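Side-chain contacts in penicillin-binding protein PbpB (Mycobacterium tuberculosis, PDB 6KGU), which synthesises cross-linked peptidoglycan from lipid intermediates, its transpeptidase domain being the part inactivated by beta-lactam antibiotics: residues A519-G524 and A530-H535; Q459-T464 and A473-T478. All blocks are in the same frame, centred on the assembly; numbering follows the deposited sequence.

Contacts 1 and 2 belong to one transpeptidase domain, with centres about 11 Å apart, and both are largely buried. They use different elements: contact 1 sets a turn after strand 509-516 against the start of helix 531-544, whereas contact 2 sets a loop against strand 473-483 beside the bound aztreonam. Their chemistry follows. In contact 1 a proline ring and a serine hydroxyl form the centre, with exposed Asp523 at its margin; in contact 2 hydroxyls, a lysine amine, a water and a sulfonate converge. The two meet at Thr464, whose side chain packs on Ala531 and Pro532 and thus joins the 459-464 loop to the helix.

Contact 1: A519-G524 and A530-H535; sequences ARNSDG and AAPLFH. With CO (cobalt (II) ion), chain C.
The pyrrolidine ring of Pro532 has the hydroxyl of Ser522 over one face, while two flat polar groups meet its rim. Ser522 OG sits 3.3 Å from Pro532 CB and 3.4 Å from Pro532 CD, almost centrally above the ring. At the CG corner comes the amide of Asn521, its ND2 3.8 Å from Pro532 CG. Near the CB corner the carboxylate of Asp523 approaches, Asp523 CG lying 4.0 Å from Pro532 CB. Both of these side chains cross the proline at about a right angle, and one oxygen of each is engaged by the loop: Asn521 OD1 accepts from Ser529 N, and Asp523 OD1 from Ala525 N. Amide and carboxylate thus brace the loop while packing against the proline.

Ser522 carries the centre of the contact. Its OG lies between the backbone N and the carbonyl carbon (chi1 60°), which directs the oxygen onto the first turn of the helix, 2.9 Å from Leu533 N and 3.5 Å from Leu533 CB. The type I turn from Asn521 to Gly524, closed by Gly524 N bonding to Asn521 O, presents this serine. Two residues beyond Leu533, His535 NE2 binds a cobalt ion at 2.1 Å; its ND1 is hydrogen-bonded to Gly466 O, which helps to fix the imidazole's rotation. The number of waters on the metal is doubtful, since some lie too close together.

Around the contact, Leu533 packs on Gln208 and Ala212 of helix 199-216, and Ser522 also touches Ala212. Ala530 rests on Ile513 and Leu515 of strand 509-516 and on Ile496 and Phe498 of strand 493-502. The turn thus leads the chain from the central antiparallel sheet into helix 531-544, which lies against that sheet beside helix 199-216.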
loop_
_atom_site.group_PDB
_atom_site.type_symbol
_atom_site.label_atom_id
_atom_site.label_comp_id
_atom_site.label_asym_id
_atom_site.label_seq_id
_atom_site.Cartn_x
_atom_site.Cartn_y
_atom_site.Cartn_z
ATOM N N ALA A 519 8.490 -9.207 15.976
ATOM C CA ALA A 519 8.853 -9.230 17.385
ATOM C C ALA A 519 9.409 -7.886 17.849
ATOM O O ALA A 519 9.400 -7.607 19.051
ATOM C CB ALA A 519 9.880 -10.346 17.646
ATOM N N ARG A 520 9.869 -7.049 16.918
ATOM C CA ARG A 520 10.523 -5.775 17.212
ATOM C C ARG A 520 10.089 -4.751 16.168
ATOM O O ARG A 520 9.414 -5.082 15.191
ATOM C CB ARG A 520 12.060 -5.920 17.216
ATOM C CG ARG A 520 12.588 -6.917 18.265
ATOM C CD ARG A 520 14.074 -7.231 18.062
ATOM N NE ARG A 520 14.297 -8.000 16.846
ATOM C CZ ARG A 520 14.113 -9.311 16.763
ATOM N NH1 ARG A 520 13.711 -9.990 17.824
ATOM N NH2 ARG A 520 14.321 -9.935 15.620
ATOM N N ASN A 521 10.487 -3.499 16.384
ATOM C CA ASN A 521 10.398 -2.435 15.383
ATOM C C ASN A 521 11.047 -2.798 14.062
ATOM O O ASN A 521 11.892 -3.700 14.012
ATOM C CB ASN A 521 11.082 -1.157 15.868
ATOM C CG ASN A 521 10.161 -0.275 16.610
ATOM O OD1 ASN A 521 9.092 -0.715 17.037
ATOM N ND2 ASN A 521 10.561 0.985 16.798
ATOM N N SER A 522 10.699 -2.055 13.004
ATOM C CA SER A 522 11.282 -2.318 11.695
ATOM C C SER A 522 12.772 -2.004 11.670
ATOM O O SER A 522 13.477 -2.519 10.802
ATOM C CB SER A 522 10.556 -1.532 10.585
ATOM O OG SER A 522 10.629 -0.121 10.791
ATOM N N ASP A 523 13.276 -1.207 12.612
ATOM C CA ASP A 523 14.716 -1.012 12.719
ATOM C C ASP A 523 15.355 -1.895 13.790
ATOM O O ASP A 523 16.546 -1.748 14.068
ATOM C CB ASP A 523 15.039 0.456 12.983
ATOM C CG ASP A 523 14.615 0.904 14.343
ATOM O OD1 ASP A 523 13.845 0.169 15.012
ATOM O OD2 ASP A 523 15.045 2.009 14.751
ATOM N N GLY A 524 14.590 -2.797 14.393
ATOM C CA GLY A 524 15.117 -3.749 15.347
ATOM C C GLY A 524 15.113 -3.300 16.786
ATOM O O GLY A 524 15.614 -4.038 17.647
ATOM N N ALA A 530 6.052 -0.064 12.300
ATOM C CA ALA A 530 6.574 0.137 10.964
ATOM C C ALA A 530 6.992 1.575 10.720
ATOM O O ALA A 530 7.497 1.882 9.636
ATOM C CB ALA A 530 5.533 -0.268 9.916
ATOM N N ALA A 531 6.766 2.462 11.687
ATOM C CA ALA A 531 7.135 3.864 11.515
ATOM C C ALA A 531 8.594 4.068 11.092
ATOM O O ALA A 531 8.824 4.886 10.190
ATOM C CB ALA A 531 6.796 4.638 12.802
ATOM N N PRO A 532 9.594 3.354 11.625
ATOM C CA PRO A 532 10.974 3.589 11.150
ATOM C C PRO A 532 11.181 3.268 9.692
ATOM O O PRO A 532 12.009 3.922 9.046
ATOM C CB PRO A 532 11.824 2.681 12.050
ATOM C CG PRO A 532 10.989 2.487 13.283
ATOM C CD PRO A 532 9.576 2.434 12.777
ATOM N N LEU A 533 10.456 2.287 9.136
ATOM C CA LEU A 533 10.634 1.984 7.721
ATOM C C LEU A 533 10.055 3.096 6.853
ATOM O O LEU A 533 10.623 3.445 5.806
ATOM C CB LEU A 533 10.003 0.633 7.392
ATOM C CG LEU A 533 10.063 0.158 5.945
ATOM C CD1 LEU A 533 11.489 0.226 5.391
ATOM C CD2 LEU A 533 9.532 -1.273 5.879
ATOM N N PHE A 534 8.935 3.675 7.275
ATOM C CA PHE A 534 8.420 4.837 6.562
ATOM C C PHE A 534 9.409 5.996 6.640
ATOM O O PHE A 534 9.637 6.691 5.647
ATOM C CB PHE A 534 7.060 5.251 7.132
ATOM C CG PHE A 534 6.536 6.555 6.558
ATOM C CD1 PHE A 534 6.874 7.775 7.146
ATOM C CD2 PHE A 534 5.704 6.553 5.431
ATOM C CE1 PHE A 534 6.401 8.982 6.611
ATOM C CE2 PHE A 534 5.210 7.750 4.894
ATOM C CZ PHE A 534 5.571 8.969 5.492
ATOM N N HIS A 535 9.966 6.234 7.830
ATOM C CA HIS A 535 10.991 7.259 8.029
ATOM C C HIS A 535 12.122 7.131 7.014
ATOM O O HIS A 535 12.473 8.101 6.327
ATOM C CB HIS A 535 11.551 7.137 9.448
ATOM C CG HIS A 535 12.653 8.100 9.747
ATOM N ND1 HIS A 535 12.415 9.368 10.219
ATOM C CD2 HIS A 535 14.000 7.980 9.655
ATOM C CE1 HIS A 535 13.564 9.997 10.395
ATOM N NE2 HIS A 535 14.539 9.173 10.064
HETATM CO CO CO C . 16.661 9.421 9.806
HETATM O O HOH W 1 16.817 8.430 7.933
HETATM O O HOH W 2 16.556 10.629 8.404
HETATM O O HOH W 3 16.154 11.509 9.799
HETATM O O HOH W 4 17.031 7.464 8.906
#

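Contact 2: Q459-T464 and A473-T478; sequences QGTGPT and AGKTGT. With AZR (2-({[(1Z)-1-(2-amino-1,3-thiazol-4-yl)-2-oxo-2-{[(2S,3S)-1-oxo-3-(sulfoamino)butan-2-yl]amino}ethylidene]amino}oxy)-2-methylpropanoic acid), chain B.
The Lys475-Thr476-Gly477 sequence on strand 473-483, matching the KTG motif of penicillin-binding proteins, meets the 459-464 loop at the sulfonate of bound aztreonam. Thr461 OG1 lies 2.5 Å from Thr476 OG1, its hydroxyl standing between that oxygen and a water. Thr476 OG1, held between its backbone N and carbonyl carbon (chi1 43°), donates to AZR O33 at 2.6 Å, while Thr461 brings its CG2 methyl alongside the same sulfonate. Gly462 CA lies 4.2 Å from Thr476 CG2.

The water links the two segments, bonded to Thr461 OG1 at 2.6 Å and donated to by Lys475 NZ at 2.7 Å. The lysine chain bends at chi2 and chi4, bringing NZ back to Thr476 O at 2.9 Å; NZ is also hydrogen-bonded to Ser324 OG, and lies close to AZR O33, at 2.9 Å. Farther along the strand, Thr478 grips the ligand three times: its N reaches the acyl carbonyl oxygen AZR O9 in a nearly straight bond (178°), its O accepts a hydrogen bond from the amide AZR N13, and its OG1 donates to AZR O34 of the sulfonate.

Thr478 N, probably with Ser269 N, is consistent with the oxyanion hole that accompanies the KTG strand in penicillin-binding transpeptidases.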
loop_
_atom_site.group_PDB
_atom_site.type_symbol
_atom_site.label_atom_id
_atom_site.label_comp_id
_atom_site.label_asym_id
_atom_site.label_seq_id
_atom_site.Cartn_x
_atom_site.Cartn_y
_atom_site.Cartn_z
ATOM N N GLN A 459 2.263 13.874 21.871
ATOM C CA GLN A 459 2.963 12.937 21.003
ATOM C C GLN A 459 1.978 11.973 20.355
ATOM O O GLN A 459 1.080 11.462 21.020
ATOM C CB GLN A 459 4.008 12.147 21.782
ATOM C CG GLN A 459 4.859 11.217 20.912
ATOM C CD GLN A 459 6.177 10.918 21.570
ATOM O OE1 GLN A 459 6.977 11.828 21.793
ATOM N NE2 GLN A 459 6.399 9.656 21.924
ATOM N N GLY A 460 2.152 11.736 19.050
ATOM C CA GLY A 460 1.374 10.745 18.337
ATOM C C GLY A 460 1.919 9.338 18.525
ATOM O O GLY A 460 2.886 9.098 19.244
ATOM N N THR A 461 1.253 8.380 17.878
ATOM C CA THR A 461 1.653 6.980 17.982
ATOM C C THR A 461 2.918 6.657 17.183
ATOM O O THR A 461 3.541 5.625 17.447
ATOM C CB THR A 461 0.520 6.068 17.509
ATOM O OG1 THR A 461 0.139 6.452 16.175
ATOM C CG2 THR A 461 -0.707 6.143 18.442
ATOM N N GLY A 462 3.309 7.492 16.212
ATOM C CA GLY A 462 4.432 7.166 15.350
ATOM C C GLY A 462 5.464 8.270 15.163
ATOM O O GLY A 462 5.778 8.662 14.036
ATOM N N PRO A 463 6.038 8.775 16.261
ATOM C CA PRO A 463 6.996 9.883 16.127
ATOM C C PRO A 463 8.257 9.517 15.358
ATOM O O PRO A 463 8.838 10.399 14.711
ATOM C CB PRO A 463 7.306 10.258 17.589
ATOM C CG PRO A 463 7.066 8.987 18.349
ATOM C CD PRO A 463 5.875 8.356 17.666
ATOM N N THR A 464 8.694 8.250 15.384
ATOM C CA THR A 464 9.855 7.901 14.563
ATOM C C THR A 464 9.561 7.993 13.064
ATOM O O THR A 464 10.504 8.006 12.264
ATOM C CB THR A 464 10.406 6.499 14.913
ATOM O OG1 THR A 464 9.472 5.478 14.537
ATOM C CG2 THR A 464 10.688 6.374 16.407
ATOM N N ALA A 473 3.110 12.979 7.153
ATOM C CA ALA A 473 1.790 12.689 7.705
ATOM C C ALA A 473 1.469 11.229 7.439
ATOM O O ALA A 473 1.792 10.719 6.365
ATOM C CB ALA A 473 0.710 13.586 7.081
ATOM N N GLY A 474 0.826 10.573 8.402
ATOM C CA GLY A 474 0.553 9.154 8.268
ATOM C C GLY A 474 -0.320 8.611 9.386
ATOM O O GLY A 474 -0.903 9.358 10.172
ATOM N N LYS A 475 -0.406 7.281 9.437
ATOM C CA LYS A 475 -1.213 6.594 10.429
ATOM C C LYS A 475 -0.630 5.208 10.664
ATOM O O LYS A 475 -0.316 4.493 9.708
ATOM C CB LYS A 475 -2.681 6.483 9.983
ATOM C CG LYS A 475 -3.601 5.824 11.013
ATOM C CD LYS A 475 -3.801 6.749 12.214
ATOM C CE LYS A 475 -4.525 6.047 13.342
ATOM N NZ LYS A 475 -3.624 5.172 14.153
ATOM N N THR A 476 -0.513 4.839 11.942
ATOM C CA THR A 476 -0.061 3.531 12.396
ATOM C C THR A 476 -1.235 2.567 12.493
ATOM O O THR A 476 -2.380 2.982 12.693
ATOM C CB THR A 476 0.584 3.644 13.780
ATOM O OG1 THR A 476 -0.227 4.505 14.593
ATOM C CG2 THR A 476 2.025 4.202 13.697
ATOM N N GLY A 477 -0.935 1.271 12.356
ATOM C CA GLY A 477 -1.915 0.237 12.634
ATOM C C GLY A 477 -1.319 -0.953 13.367
ATOM O O GLY A 477 -0.192 -1.370 13.078
ATOM N N THR A 478 -2.080 -1.505 14.312
ATOM C CA THR A 478 -1.708 -2.694 15.087
ATOM C C THR A 478 -2.987 -3.518 15.224
ATOM O O THR A 478 -3.820 -3.229 16.091
ATOM C CB THR A 478 -1.139 -2.333 16.461
ATOM O OG1 THR A 478 -0.089 -1.366 16.321
ATOM C CG2 THR A 478 -0.587 -3.586 17.179
HETATM C C7 AZR B . -4.170 0.719 19.315
HETATM S S8 AZR B . -8.783 -4.564 14.553
HETATM O O9 AZR B . -4.678 -0.193 14.950
HETATM O O10 AZR B . -7.564 -1.381 18.481
HETATM O O11 AZR B . -5.333 -3.344 19.521
HETATM N N12 AZR B . -3.732 1.857 17.160
HETATM N N13 AZR B . -5.622 -1.336 17.289
HETATM N N14 AZR B . -5.981 -4.160 18.546
HETATM N N15 AZR B . -7.163 -5.469 16.357
HETATM N N16 AZR B . -7.836 -7.074 14.774
HETATM S S17 AZR B . -2.199 2.162 16.838
HETATM C C18 AZR B . -4.146 0.597 17.802
HETATM C C19 AZR B . -5.479 0.114 17.207
HETATM C C20 AZR B . -5.393 0.432 15.692
HETATM C C21 AZR B . -6.674 -1.956 17.855
HETATM C C22 AZR B . -6.646 -3.439 17.724
HETATM C C23 AZR B . -4.539 -4.082 20.424
HETATM C C24 AZR B . -7.355 -4.116 16.608
HETATM C C25 AZR B . -8.191 -3.472 15.752
HETATM C C26 AZR B . -7.848 -5.840 15.296
HETATM C C27 AZR B . -3.353 -4.593 19.626
HETATM C C28 AZR B . -4.090 -3.198 21.574
HETATM C C29 AZR B . -5.381 -5.241 20.955
HETATM O O30 AZR B . -6.591 -5.268 20.900
HETATM O O31 AZR B . -4.666 -6.169 21.512
HETATM O O32 AZR B . -1.532 2.422 18.060
HETATM O O33 AZR B . -2.184 3.519 16.073
HETATM O O34 AZR B . -1.735 1.173 15.936
HETATM O O HOH W 5 -2.213 7.208 15.238
#